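Local coordinates for putative outer membrane protein (LpxR) (Salmonella typhimurium, PDB 3FID) that probably deacylates lipid A, acting as a lipopolysaccharide-modifying enzyme in the bacterial outer membrane, at residues G36-Y41 / R205-T210; L51-A56 / T85-N90; S269-K274 / Y287-I292. One frame throughout, in Å; residues are numbered along the deposited sequence.

Interaction 1. Residues G36-Y41 / R205-T210; sequences GLFLGY and RGLIHT. With ZN (zinc ion), chain D.
The CA atoms of F38 and R205 lie 7.1 Å apart, and those of G40 and L207 6.8 Å, too wide for backbone pairing; strand 36-41 and the loop 205-210 meet mainly through side chains, which also touch main-chain atoms. F38 and R205 make most of the contact. F38 CB points toward the loop and, with CG anti to the backbone N (chi1 170°), its ring presents one face to R205. R205 CB rests over the middle of that face, 3.7 Å from the ring centroid, a CH-pi contact almost on the ring normal. The arginine then bends at chi3 (70°), setting one face of its guanidinium against F38 CB, with R205 NE 3.6 Å from that carbon. The guanidinium plane is turned 27° from the ring, and R205 NH2 makes a salt bridge with D58.

L207 arrives from another direction. Its CD1 methyl lies in the plane of the F38 ring, 3.8 Å from CZ at the edge. The sister methyl CD2 comes down on the strand itself, 3.6 Å from G40 C, a close approach that the lack of a side chain on G40 allows. Y41, whose CB points away from the loop, binds a zinc ion through OH at 2.3 Å; S1 and H43 share this metal.

This is how a loop can be seated against the wall of an outer membrane beta barrel, here on the residues facing its interior. The R205 carbonyl oxygen illustrates the cost: it is buried 3.2 Å from F38 CD1 and has no polar partner in the model. Cohesion between the two segments is therefore carried by carbon and pi surfaces, while the arginine charge is answered by D58 from outside them.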
ATOM      1  N   GLY A  36      -7.646   4.286   1.142  1.00 10.28           N
ATOM      2  CA  GLY A  36      -7.437   2.929   1.631  1.00  9.50           C
ATOM      3  C   GLY A  36      -7.900   2.811   3.074  1.00 10.68           C
ATOM      4  O   GLY A  36      -7.767   3.767   3.859  1.00 10.86           O
ATOM      5  N   LEU A  37      -8.485   1.661   3.399  1.00 10.29           N
ATOM      6  CA  LEU A  37      -8.773   1.269   4.799  1.00 11.84           C
ATOM      7  C   LEU A  37      -8.257  -0.146   4.990  1.00 10.88           C
ATOM      8  O   LEU A  37      -8.464  -1.009   4.124  1.00 11.68           O
ATOM      9  CB  LEU A  37     -10.273   1.298   5.112  1.00 13.21           C
ATOM     10  CG  LEU A  37     -10.582   1.190   6.638  1.00 17.07           C
ATOM     11  CD1 LEU A  37      -9.765   2.166   7.501  1.00 21.17           C
ATOM     12  CD2 LEU A  37     -12.077   1.399   6.940  1.00 21.39           C
ATOM     13  N   PHE A  38      -7.605  -0.383   6.121  1.00 10.44           N
ATOM     14  CA  PHE A  38      -6.970  -1.673   6.405  1.00 10.76           C
ATOM     15  C   PHE A  38      -7.062  -1.909   7.914  1.00 11.28           C
ATOM     16  O   PHE A  38      -6.804  -1.004   8.703  1.00 12.35           O
ATOM     17  CB  PHE A  38      -5.489  -1.626   5.916  1.00 10.63           C
ATOM     18  CG  PHE A  38      -4.628  -2.792   6.358  1.00  8.45           C
ATOM     19  CD1 PHE A  38      -4.114  -2.835   7.646  1.00 12.22           C
ATOM     20  CD2 PHE A  38      -4.257  -3.798   5.452  1.00  9.50           C
ATOM     21  CE1 PHE A  38      -3.295  -3.892   8.074  1.00 10.16           C
ATOM     22  CE2 PHE A  38      -3.420  -4.879   5.853  1.00 10.35           C
ATOM     23  CZ  PHE A  38      -2.946  -4.917   7.191  1.00 10.99           C
ATOM     24  N   LEU A  39      -7.450  -3.121   8.291  1.00 11.86           N
ATOM     25  CA  LEU A  39      -7.453  -3.555   9.690  1.00 12.67           C
ATOM     26  C   LEU A  39      -6.733  -4.883   9.704  1.00 11.67           C
ATOM     27  O   LEU A  39      -7.014  -5.774   8.877  1.00 12.42           O
ATOM     28  CB  LEU A  39      -8.898  -3.665  10.209  1.00 13.20           C
ATOM     29  CG  LEU A  39      -9.191  -4.040  11.670  1.00 15.09           C
ATOM     30  CD1 LEU A  39      -8.542  -3.095  12.687  1.00 19.51           C
ATOM     31  CD2 LEU A  39     -10.709  -4.105  11.915  1.00 19.42           C
ATOM     32  N   GLY A  40      -5.751  -5.015  10.587  1.00 12.40           N
ATOM     33  CA  GLY A  40      -4.938  -6.227  10.582  1.00 11.78           C
ATOM     34  C   GLY A  40      -4.539  -6.668  11.986  1.00 12.97           C
ATOM     35  O   GLY A  40      -4.527  -5.878  12.918  1.00 12.16           O
ATOM     36  N   TYR A  41      -4.236  -7.957  12.112  1.00 13.74           N
ATOM     37  CA  TYR A  41      -3.760  -8.521  13.372  1.00 15.20           C
ATOM     38  C   TYR A  41      -2.584  -9.427  13.079  1.00 15.81           C
ATOM     39  O   TYR A  41      -2.665 -10.247  12.168  1.00 15.31           O
ATOM     40  CB  TYR A  41      -4.863  -9.336  14.059  1.00 16.02           C
ATOM     41  CG  TYR A  41      -4.370 -10.031  15.322  1.00 17.85           C
ATOM     42  CD1 TYR A  41      -4.229 -11.431  15.378  1.00 16.95           C
ATOM     43  CD2 TYR A  41      -4.017  -9.279  16.437  1.00 19.34           C
ATOM     44  CE1 TYR A  41      -3.765 -12.043  16.539  1.00 17.93           C
ATOM     45  CE2 TYR A  41      -3.536  -9.872  17.575  1.00 17.53           C
ATOM     46  CZ  TYR A  41      -3.428 -11.249  17.629  1.00 16.62           C
ATOM     47  OH  TYR A  41      -2.987 -11.787  18.805  1.00 19.04           O
ATOM     48  N   ARG A 205       1.379  -1.824   6.162  1.00 13.77           N
ATOM     49  CA  ARG A 205       0.133  -1.074   6.447  1.00 13.90           C
ATOM     50  C   ARG A 205      -0.210  -1.063   7.941  1.00 14.10           C
ATOM     51  O   ARG A 205      -1.348  -1.334   8.340  1.00 14.17           O
ATOM     52  CB  ARG A 205      -1.042  -1.633   5.613  1.00 14.09           C
ATOM     53  CG  ARG A 205      -0.745  -1.616   4.097  1.00 13.49           C
ATOM     54  CD  ARG A 205      -1.927  -2.086   3.259  1.00 13.31           C
ATOM     55  NE  ARG A 205      -3.055  -1.141   3.246  1.00 13.98           N
ATOM     56  CZ  ARG A 205      -4.076  -1.226   2.386  1.00 13.74           C
ATOM     57  NH1 ARG A 205      -4.094  -2.202   1.487  1.00 12.31           N
ATOM     58  NH2 ARG A 205      -5.068  -0.323   2.396  1.00 13.95           N
ATOM     59  N   GLY A 206       0.776  -0.742   8.767  1.00 14.53           N
ATOM     60  CA  GLY A 206       0.536  -0.652  10.208  1.00 14.51           C
ATOM     61  C   GLY A 206       0.987  -1.843  11.042  1.00 14.89           C
ATOM     62  O   GLY A 206       1.252  -1.688  12.223  1.00 13.93           O
ATOM     63  N   LEU A 207       1.063  -3.028  10.454  1.00 14.48           N
ATOM     64  CA  LEU A 207       1.514  -4.169  11.225  1.00 14.70           C
ATOM     65  C   LEU A 207       2.984  -4.005  11.600  1.00 15.43           C
ATOM     66  O   LEU A 207       3.781  -3.484  10.822  1.00 15.12           O
ATOM     67  CB  LEU A 207       1.263  -5.473  10.490  1.00 14.83           C
ATOM     68  CG  LEU A 207      -0.220  -5.734  10.211  1.00 16.03           C
ATOM     69  CD1 LEU A 207      -0.356  -6.841   9.183  1.00 16.56           C
ATOM     70  CD2 LEU A 207      -0.988  -6.032  11.532  1.00 16.13           C
ATOM     71  N   ILE A 208       3.315  -4.435  12.811  1.00 15.80           N
ATOM     72  CA  ILE A 208       4.674  -4.273  13.360  1.00 16.87           C
ATOM     73  C   ILE A 208       5.182  -5.627  13.856  1.00 17.19           C
ATOM     74  O   ILE A 208       4.464  -6.338  14.551  1.00 17.54           O
ATOM     75  CB  ILE A 208       4.684  -3.219  14.521  1.00 17.16           C
ATOM     76  CG1 ILE A 208       4.434  -1.805  13.945  1.00 16.98           C
ATOM     77  CG2 ILE A 208       6.018  -3.267  15.326  1.00 18.00           C
ATOM     78  CD1 ILE A 208       4.153  -0.709  15.016  1.00 17.84           C
ATOM     79  N   HIS A 209       6.416  -5.973  13.501  1.00 17.68           N
ATOM     80  CA  HIS A 209       7.088  -7.134  14.094  1.00 18.99           C
ATOM     81  C   HIS A 209       8.203  -6.558  14.943  1.00 20.02           C
ATOM     82  O   HIS A 209       9.155  -5.996  14.411  1.00 20.47           O
ATOM     83  CB  HIS A 209       7.675  -8.032  12.999  1.00 18.58           C
ATOM     84  CG  HIS A 209       8.302  -9.293  13.518  1.00 17.63           C
ATOM     85  ND1 HIS A 209       9.180 -10.045  12.771  1.00 16.88           N
ATOM     86  CD2 HIS A 209       8.188  -9.925  14.712  1.00 17.01           C
ATOM     87  CE1 HIS A 209       9.568 -11.098  13.473  1.00 17.84           C
ATOM     88  NE2 HIS A 209       8.998 -11.038  14.662  1.00 17.07           N
ATOM     89  N   THR A 210       8.070  -6.637  16.258  1.00 22.41           N
ATOM     90  CA  THR A 210       9.088  -6.050  17.124  1.00 24.62           C
ATOM     91  C   THR A 210       9.368  -6.885  18.350  1.00 27.03           C
ATOM     92  O   THR A 210       8.489  -7.582  18.846  1.00 27.06           O
ATOM     93  CB  THR A 210       8.726  -4.613  17.572  1.00 23.79           C
ATOM     94  OG1 THR A 210       9.862  -4.031  18.236  1.00 24.97           O
ATOM     95  CG2 THR A 210       7.513  -4.598  18.516  1.00 22.84           C
TER
HETATM   96 ZN    ZN D 298      -0.940 -12.397  19.648  1.00 31.66          ZN

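Interaction 2. Residues L51-A56 / T85-N90; sequences LSFHIA and TGLEWN. With ZN (zinc ion), chain E.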
ATOM      1  N   LEU A  51       2.209 -14.700  12.258  1.00 18.44           N
ATOM      2  CA  LEU A  51       1.108 -14.966  11.365  1.00 18.62           C
ATOM      3  C   LEU A  51       0.156 -13.778  11.439  1.00 17.95           C
ATOM      4  O   LEU A  51      -0.292 -13.425  12.531  1.00 17.46           O
ATOM      5  CB  LEU A  51       0.365 -16.230  11.802  1.00 18.34           C
ATOM      6  CG  LEU A  51      -0.758 -16.731  10.898  1.00 19.30           C
ATOM      7  CD1 LEU A  51      -0.329 -17.122   9.452  1.00 22.00           C
ATOM      8  CD2 LEU A  51      -1.468 -17.881  11.600  1.00 21.00           C
ATOM      9  N   SER A  52      -0.191 -13.212  10.273  1.00 17.02           N
ATOM     10  CA  SER A  52      -1.056 -12.034  10.206  1.00 15.93           C
ATOM     11  C   SER A  52      -2.353 -12.284   9.452  1.00 14.79           C
ATOM     12  O   SER A  52      -2.370 -13.040   8.491  1.00 14.59           O
ATOM     13  CB  SER A  52      -0.326 -10.894   9.503  1.00 16.27           C
ATOM     14  OG  SER A  52       0.833 -10.569  10.224  1.00 17.59           O
ATOM     15  N   PHE A  53      -3.414 -11.601   9.876  1.00 13.76           N
ATOM     16  CA  PHE A  53      -4.703 -11.632   9.196  1.00 15.07           C
ATOM     17  C   PHE A  53      -5.077 -10.177   8.926  1.00 13.44           C
ATOM     18  O   PHE A  53      -4.803  -9.313   9.752  1.00 13.15           O
ATOM     19  CB  PHE A  53      -5.773 -12.244  10.109  1.00 16.17           C
ATOM     20  CG  PHE A  53      -7.197 -11.985   9.656  1.00 20.28           C
ATOM     21  CD1 PHE A  53      -7.735 -12.679   8.565  1.00 23.42           C
ATOM     22  CD2 PHE A  53      -7.998 -11.035  10.314  1.00 24.76           C
ATOM     23  CE1 PHE A  53      -9.071 -12.446   8.153  1.00 25.54           C
ATOM     24  CE2 PHE A  53      -9.323 -10.778   9.903  1.00 24.19           C
ATOM     25  CZ  PHE A  53      -9.862 -11.487   8.845  1.00 23.83           C
ATOM     26  N   HIS A  54      -5.765  -9.918   7.816  1.00 12.89           N
ATOM     27  CA  HIS A  54      -6.227  -8.569   7.533  1.00 11.56           C
ATOM     28  C   HIS A  54      -7.457  -8.577   6.645  1.00 12.17           C
ATOM     29  O   HIS A  54      -7.743  -9.570   5.989  1.00 10.29           O
ATOM     30  CB  HIS A  54      -5.133  -7.757   6.840  1.00 12.06           C
ATOM     31  CG  HIS A  54      -4.945  -8.121   5.397  1.00 11.29           C
ATOM     32  ND1 HIS A  54      -4.226  -9.225   4.997  1.00 13.00           N
ATOM     33  CD2 HIS A  54      -5.411  -7.541   4.266  1.00 11.78           C
ATOM     34  CE1 HIS A  54      -4.249  -9.305   3.675  1.00 12.57           C
ATOM     35  NE2 HIS A  54      -4.948  -8.283   3.206  1.00  8.60           N
ATOM     36  N   ILE A  55      -8.188  -7.466   6.693  1.00 11.94           N
ATOM     37  CA  ILE A  55      -9.241  -7.145   5.728  1.00 13.50           C
ATOM     38  C   ILE A  55      -8.934  -5.709   5.267  1.00 11.59           C
ATOM     39  O   ILE A  55      -8.460  -4.879   6.058  1.00 11.60           O
ATOM     40  CB  ILE A  55     -10.656  -7.258   6.360  1.00 13.73           C
ATOM     41  CG1 ILE A  55     -11.752  -6.760   5.397  1.00 17.76           C
ATOM     42  CG2 ILE A  55     -10.739  -6.463   7.651  1.00 16.63           C
ATOM     43  CD1 ILE A  55     -12.369  -7.862   4.452  1.00 19.91           C
ATOM     44  N   ALA A  56      -9.195  -5.418   3.990  1.00 10.75           N
ATOM     45  CA  ALA A  56      -8.881  -4.089   3.475  1.00  9.55           C
ATOM     46  C   ALA A  56      -9.743  -3.729   2.262  1.00  9.01           C
ATOM     47  O   ALA A  56     -10.260  -4.622   1.578  1.00  9.48           O
ATOM     48  CB  ALA A  56      -7.395  -4.016   3.117  1.00  8.09           C
ATOM     49  N   THR A  85      -8.992  -9.921   1.739  1.00 11.31           N
ATOM     50  CA  THR A  85      -8.681 -10.408   3.058  1.00 11.40           C
ATOM     51  C   THR A  85      -7.612 -11.451   2.862  1.00 11.68           C
ATOM     52  O   THR A  85      -7.566 -12.089   1.834  1.00 11.84           O
ATOM     53  CB  THR A  85      -9.938 -10.993   3.798  1.00 12.13           C
ATOM     54  OG1 THR A  85      -9.555 -11.452   5.101  1.00 12.37           O
ATOM     55  CG2 THR A  85     -10.605 -12.125   3.023  1.00 11.10           C
ATOM     56  N   GLY A  86      -6.755 -11.656   3.850  1.00 12.66           N
ATOM     57  CA  GLY A  86      -5.824 -12.747   3.684  1.00 13.52           C
ATOM     58  C   GLY A  86      -5.044 -13.081   4.933  1.00 14.87           C
ATOM     59  O   GLY A  86      -5.284 -12.522   5.985  1.00 13.97           O
ATOM     60  N   LEU A  87      -4.076 -13.966   4.750  1.00 16.05           N
ATOM     61  CA  LEU A  87      -3.206 -14.441   5.799  1.00 17.13           C
ATOM     62  C   LEU A  87      -1.773 -14.349   5.293  1.00 17.88           C
ATOM     63  O   LEU A  87      -1.521 -14.519   4.088  1.00 17.66           O
ATOM     64  CB  LEU A  87      -3.517 -15.916   6.073  1.00 17.93           C
ATOM     65  CG  LEU A  87      -4.820 -16.230   6.811  1.00 20.72           C
ATOM     66  CD1 LEU A  87      -5.133 -17.718   6.637  1.00 24.91           C
ATOM     67  CD2 LEU A  87      -4.707 -15.829   8.294  1.00 21.46           C
ATOM     68  N   GLU A  88      -0.833 -14.117   6.204  1.00 18.04           N
ATOM     69  CA  GLU A  88       0.570 -14.033   5.823  1.00 19.40           C
ATOM     70  C   GLU A  88       1.508 -14.542   6.917  1.00 19.36           C
ATOM     71  O   GLU A  88       1.307 -14.238   8.084  1.00 19.42           O
ATOM     72  CB  GLU A  88       0.904 -12.577   5.564  1.00 19.62           C
ATOM     73  CG  GLU A  88       2.249 -12.315   4.945  1.00 22.17           C
ATOM     74  CD  GLU A  88       2.596 -10.857   5.063  1.00 25.22           C
ATOM     75  OE1 GLU A  88       3.137 -10.464   6.116  1.00 24.76           O
ATOM     76  OE2 GLU A  88       2.285 -10.102   4.111  1.00 26.28           O
ATOM     77  N   TRP A  89       2.543 -15.272   6.507  1.00 19.95           N
ATOM     78  CA  TRP A  89       3.640 -15.694   7.377  1.00 19.98           C
ATOM     79  C   TRP A  89       4.785 -14.676   7.233  1.00 18.55           C
ATOM     80  O   TRP A  89       5.162 -14.340   6.124  1.00 18.79           O
ATOM     81  CB  TRP A  89       4.084 -17.098   6.934  1.00 22.19           C
ATOM     82  CG  TRP A  89       5.185 -17.682   7.735  1.00 25.12           C
ATOM     83  CD1 TRP A  89       6.496 -17.837   7.356  1.00 27.85           C
ATOM     84  CD2 TRP A  89       5.077 -18.226   9.049  1.00 27.26           C
ATOM     85  NE1 TRP A  89       7.217 -18.436   8.376  1.00 27.59           N
ATOM     86  CE2 TRP A  89       6.368 -18.682   9.425  1.00 28.16           C
ATOM     87  CE3 TRP A  89       4.015 -18.362   9.956  1.00 28.94           C
ATOM     88  CZ2 TRP A  89       6.623 -19.273  10.663  1.00 28.20           C
ATOM     89  CZ3 TRP A  89       4.273 -18.939  11.209  1.00 28.82           C
ATOM     90  CH2 TRP A  89       5.569 -19.400  11.543  1.00 27.53           C
ATOM     91  N   ASN A  90       5.303 -14.157   8.337  1.00 17.54           N
ATOM     92  CA  ASN A  90       6.410 -13.170   8.334  1.00 17.38           C
ATOM     93  C   ASN A  90       7.501 -13.676   9.269  1.00 17.71           C
ATOM     94  O   ASN A  90       7.245 -13.825  10.453  1.00 17.05           O
ATOM     95  CB  ASN A  90       5.890 -11.813   8.838  1.00 17.64           C
ATOM     96  CG  ASN A  90       6.952 -10.700   8.804  1.00 17.82           C
ATOM     97  OD1 ASN A  90       7.959 -10.788   8.114  1.00 18.26           O
ATOM     98  ND2 ASN A  90       6.699  -9.647   9.534  1.00 16.46           N
TER
HETATM   99 ZN    ZN E 299      -4.872  -7.981   1.170  1.00 15.36          ZN
HETATM  100  O   HOH W   1       2.706 -11.638   8.851  1.00 27.65           O
HETATM  101  O   HOH W   2      -2.863  -7.148   0.528  1.00 12.80           O
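H54 and T85 reach across the strand pair by different rotations. H54 has CG set between its backbone N and carbonyl carbon (chi1 75°), which swings the imidazole over the neighbouring strand; G86 N then lies over one ring face, 3.4 Å from CE1. T85 puts OG1 trans to its own N (chi1 180°), directing the hydroxyl at H54 O, 2.8 Å away. This carbonyl oxygen also accepts the backbone N-H of G86, so two donors grip it, and both stand somewhat out of the carbonyl plane.

The pair exemplifies the antiparallel wall of an outer membrane beta barrel, with strands 49-60 and 80-94 as neighbours. S52 with E88 and H54 with G86 are hydrogen-bonded pairs, whereas L51 with W89, F53 with L87 and I55 with T85 are non-hydrogen-bonded ones. Alternation sends S52, H54 and E88 to one face and the largely apolar L51, F53, I55 and L87 to the other, on the surface. There L87 CD2 approaches near the plane of the F53 ring, at its edge, and packs 4.2 Å from F53 CB, while T85 OG1 lies 3.2 Å from F53 CE1.

On the polar face H54 NE2 binds a zinc ion at 2.1 Å, the site being completed by H84, D104 and a water. Further along, another water joins the strands: it accepts from S52 OG at 2.6 Å and donates to both E88 O and E88 OE1, the latter 3.0 Å away. That triple hold ties the serine hydroxyl to the backbone and carboxylate of one residue. E88 OE2 makes a salt bridge with R100, and S52 OG is also hydrogen-bonded to S42 on the strand next door.

Interaction 3. Residues S269-K274 / Y287-I292; sequences SLSLNK and YINGDI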
ATOM      1  N   SER A 269       2.317   5.760  13.068  1.00 13.60           N
ATOM      2  CA  SER A 269       3.171   5.727  11.881  1.00 13.12           C
ATOM      3  C   SER A 269       2.646   6.639  10.782  1.00 12.75           C
ATOM      4  O   SER A 269       1.451   6.780  10.630  1.00 11.17           O
ATOM      5  CB  SER A 269       3.243   4.317  11.325  1.00 13.06           C
ATOM      6  OG  SER A 269       3.813   3.428  12.250  1.00 14.57           O
ATOM      7  N   LEU A 270       3.565   7.224  10.006  1.00 13.31           N
ATOM      8  CA  LEU A 270       3.205   7.968   8.807  1.00 12.98           C
ATOM      9  C   LEU A 270       4.157   7.539   7.692  1.00 13.22           C
ATOM     10  O   LEU A 270       5.357   7.409   7.927  1.00 13.13           O
ATOM     11  CB  LEU A 270       3.303   9.483   9.107  1.00 13.59           C
ATOM     12  CG  LEU A 270       3.078  10.672   8.155  1.00 16.66           C
ATOM     13  CD1 LEU A 270       4.362  11.213   7.606  1.00 21.83           C
ATOM     14  CD2 LEU A 270       2.053  10.409   7.064  1.00 18.15           C
ATOM     15  N   SER A 271       3.616   7.269   6.503  1.00 11.28           N
ATOM     16  CA  SER A 271       4.441   6.954   5.337  1.00 11.85           C
ATOM     17  C   SER A 271       4.042   7.889   4.185  1.00 10.63           C
ATOM     18  O   SER A 271       2.850   8.077   3.920  1.00  9.98           O
ATOM     19  CB  SER A 271       4.278   5.468   4.947  1.00 12.75           C
ATOM     20  OG  SER A 271       5.226   5.113   3.930  1.00 16.76           O
ATOM     21  N   LEU A 272       5.037   8.541   3.591  1.00  9.76           N
ATOM     22  CA  LEU A 272       4.870   9.432   2.444  1.00  9.50           C
ATOM     23  C   LEU A 272       5.288   8.687   1.198  1.00  8.68           C
ATOM     24  O   LEU A 272       6.477   8.333   1.048  1.00  7.19           O
ATOM     25  CB  LEU A 272       5.777  10.665   2.623  1.00 10.52           C
ATOM     26  CG  LEU A 272       5.635  11.486   3.932  1.00 11.63           C
ATOM     27  CD1 LEU A 272       6.639  12.691   3.959  1.00 16.67           C
ATOM     28  CD2 LEU A 272       4.268  12.008   4.145  1.00 14.72           C
ATOM     29  N   ASN A 273       4.345   8.477   0.281  1.00  9.23           N
ATOM     30  CA  ASN A 273       4.545   7.510  -0.781  1.00  9.43           C
ATOM     31  C   ASN A 273       4.393   8.095  -2.163  1.00  9.45           C
ATOM     32  O   ASN A 273       3.624   9.010  -2.335  1.00  8.73           O
ATOM     33  CB  ASN A 273       3.579   6.338  -0.594  1.00  9.21           C
ATOM     34  CG  ASN A 273       3.594   5.814   0.828  1.00 12.43           C
ATOM     35  OD1 ASN A 273       4.660   5.574   1.393  1.00 11.06           O
ATOM     36  ND2 ASN A 273       2.404   5.650   1.419  1.00 13.42           N
ATOM     37  N   LYS A 274       5.159   7.572  -3.127  1.00 10.07           N
ATOM     38  CA  LYS A 274       4.955   7.933  -4.531  1.00 10.60           C
ATOM     39  C   LYS A 274       5.022   6.692  -5.406  1.00  9.54           C
ATOM     40  O   LYS A 274       5.932   5.869  -5.277  1.00 10.00           O
ATOM     41  CB  LYS A 274       5.986   8.955  -5.026  1.00 10.83           C
ATOM     42  CG  LYS A 274       5.657   9.490  -6.456  1.00 12.80           C
ATOM     43  CD  LYS A 274       6.724  10.407  -7.002  1.00 12.31           C
ATOM     44  CE  LYS A 274       7.755   9.594  -7.812  1.00 16.13           C
ATOM     45  NZ  LYS A 274       8.528  10.504  -8.711  1.00 14.86           N
ATOM     46  N   TYR A 287       0.733   9.896  -2.207  1.00  9.45           N
ATOM     47  CA  TYR A 287      -0.292   9.731  -1.194  1.00  9.64           C
ATOM     48  C   TYR A 287       0.396   9.426   0.129  1.00  9.82           C
ATOM     49  O   TYR A 287       1.625   9.186   0.175  1.00 10.21           O
ATOM     50  CB  TYR A 287      -1.253   8.587  -1.575  1.00 10.06           C
ATOM     51  CG  TYR A 287      -0.612   7.202  -1.674  1.00 11.49           C
ATOM     52  CD1 TYR A 287       0.030   6.779  -2.829  1.00 11.09           C
ATOM     53  CD2 TYR A 287      -0.675   6.325  -0.600  1.00  9.17           C
ATOM     54  CE1 TYR A 287       0.606   5.488  -2.900  1.00 10.77           C
ATOM     55  CE2 TYR A 287      -0.094   5.052  -0.646  1.00  9.33           C
ATOM     56  CZ  TYR A 287       0.525   4.646  -1.783  1.00 12.51           C
ATOM     57  OH  TYR A 287       1.053   3.384  -1.754  1.00 16.66           O
ATOM     58  N   ILE A 288      -0.386   9.423   1.197  1.00 10.31           N
ATOM     59  CA  ILE A 288       0.144   9.022   2.495  1.00 11.11           C
ATOM     60  C   ILE A 288      -0.642   7.866   3.058  1.00 10.72           C
ATOM     61  O   ILE A 288      -1.763   7.597   2.637  1.00 10.33           O
ATOM     62  CB  ILE A 288       0.112  10.154   3.530  1.00 12.25           C
ATOM     63  CG1 ILE A 288      -1.339  10.592   3.822  1.00 13.87           C
ATOM     64  CG2 ILE A 288       0.989  11.333   3.070  1.00 14.91           C
ATOM     65  CD1 ILE A 288      -1.506  11.381   5.104  1.00 17.85           C
ATOM     66  N   ASN A 289      -0.035   7.172   4.005  1.00 11.60           N
ATOM     67  CA  ASN A 289      -0.818   6.363   4.925  1.00 12.29           C
ATOM     68  C   ASN A 289      -0.439   6.743   6.362  1.00 12.37           C
ATOM     69  O   ASN A 289       0.719   7.100   6.633  1.00 10.59           O
ATOM     70  CB  ASN A 289      -0.761   4.845   4.602  1.00 13.43           C
ATOM     71  CG  ASN A 289       0.643   4.248   4.650  1.00 16.92           C
ATOM     72  OD1 ASN A 289       1.392   4.288   3.662  1.00 18.71           O
ATOM     73  ND2 ASN A 289       0.994   3.647   5.787  1.00 18.73           N
ATOM     74  N   GLY A 290      -1.440   6.730   7.248  1.00 11.57           N
ATOM     75  CA  GLY A 290      -1.228   6.968   8.675  1.00 12.82           C
ATOM     76  C   GLY A 290      -1.786   5.773   9.419  1.00 12.81           C
ATOM     77  O   GLY A 290      -2.887   5.277   9.093  1.00 12.18           O
ATOM     78  N   ASP A 291      -1.010   5.263  10.371  1.00 13.26           N
ATOM     79  CA  ASP A 291      -1.397   4.023  11.042  1.00 12.43           C
ATOM     80  C   ASP A 291      -1.370   4.172  12.565  1.00 12.43           C
ATOM     81  O   ASP A 291      -0.528   4.895  13.132  1.00 10.76           O
ATOM     82  CB  ASP A 291      -0.503   2.823  10.658  1.00 13.69           C
ATOM     83  CG  ASP A 291       0.086   2.911   9.230  1.00 15.11           C
ATOM     84  OD1 ASP A 291      -0.623   3.190   8.249  1.00 16.06           O
ATOM     85  OD2 ASP A 291       1.293   2.634   9.096  1.00 17.65           O
ATOM     86  N   ILE A 292      -2.307   3.492  13.213  1.00 11.38           N
ATOM     87  CA  ILE A 292      -2.299   3.393  14.674  1.00 13.88           C
ATOM     88  C   ILE A 292      -2.179   1.913  14.949  1.00 13.46           C
ATOM     89  O   ILE A 292      -2.966   1.124  14.422  1.00 13.53           O
ATOM     90  CB  ILE A 292      -3.604   3.921  15.310  1.00 14.54           C
ATOM     91  CG1 ILE A 292      -3.784   5.415  15.021  1.00 14.84           C
ATOM     92  CG2 ILE A 292      -3.586   3.666  16.838  1.00 13.15           C
ATOM     93  CD1 ILE A 292      -5.124   5.963  15.532  1.00 17.56           C
TER
HETATM   94  O   HOH W   3       1.707   2.467  13.787  1.00 16.87           O
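Strands 266-275 and 285-295 form a beta hairpin of the barrel, and residues 269-274 and 287-292 are its paired arms, joined by six backbone hydrogen bonds. What distinguishes it is a chain of polar side chains along one face. S271 OG donates to N273 OD1 on a lone pair, in the carbonyl plane, at 2.6 Å. N273 ND2 crosses to N289 OD1 at 2.8 Å; the two amides are nearly coplanar, 20° apart, although their side chains meet at about a right angle. N289 ND2 continues to D291 OD1 at 3.0 Å, using the syn lone pair of the carboxylate and staying within its own amide plane.

The rotation of N289, with CG between the backbone N and the carbonyl carbon (chi1 60°), stretches its amide between N273 and D291. Next to it, the Y287 ring turns one face to N273, whose CB sits 3.8 Å from the ring centroid in a CH-pi contact.

The opposite face is apolar. L272 and I288 lie side by side, L272 CD2 and I288 CG2 being 3.5 Å apart, and L270 CD2 touches I288 CB at 4.0 Å. Helix 16-23 packs against L272 and I288, and L270 borders a bound detergent, pentaethylene glycol monodecyl ether.

Since each asparagine uses both ends of its amide, the flip of each group is fixed by its neighbours. R256 adds a second donor to N289 OD1 and S6 hydrogen-bonds to D291 OD1, tying this polar row into the adjacent strands on both sides of the hairpin.

How the interactions relate
The three contacts illustrate how the strands of a barrel wall, and a loop lying against it, are joined. Interaction 2 is nested within the chain loop that interaction 1 closes, and interaction 3 follows both. Interactions 1 and 2 have centres 9 Å apart and share neighbouring strands 33-44 and 49-60: Y41 O and F53 N, 2.8 Å apart, are probably hydrogen-bonded, and the ring of F38 meets that of H54. The centre of interaction 3 lies 12 Å from that of interaction 1, across strand 2-9; D291 packs against the loop at G206. Interactions 2 and 3 are 19 Å apart between centres and do not touch. Loop 205-210 thus appears to span part of the interior surface between the zinc-bearing strands and the C-terminal hairpin.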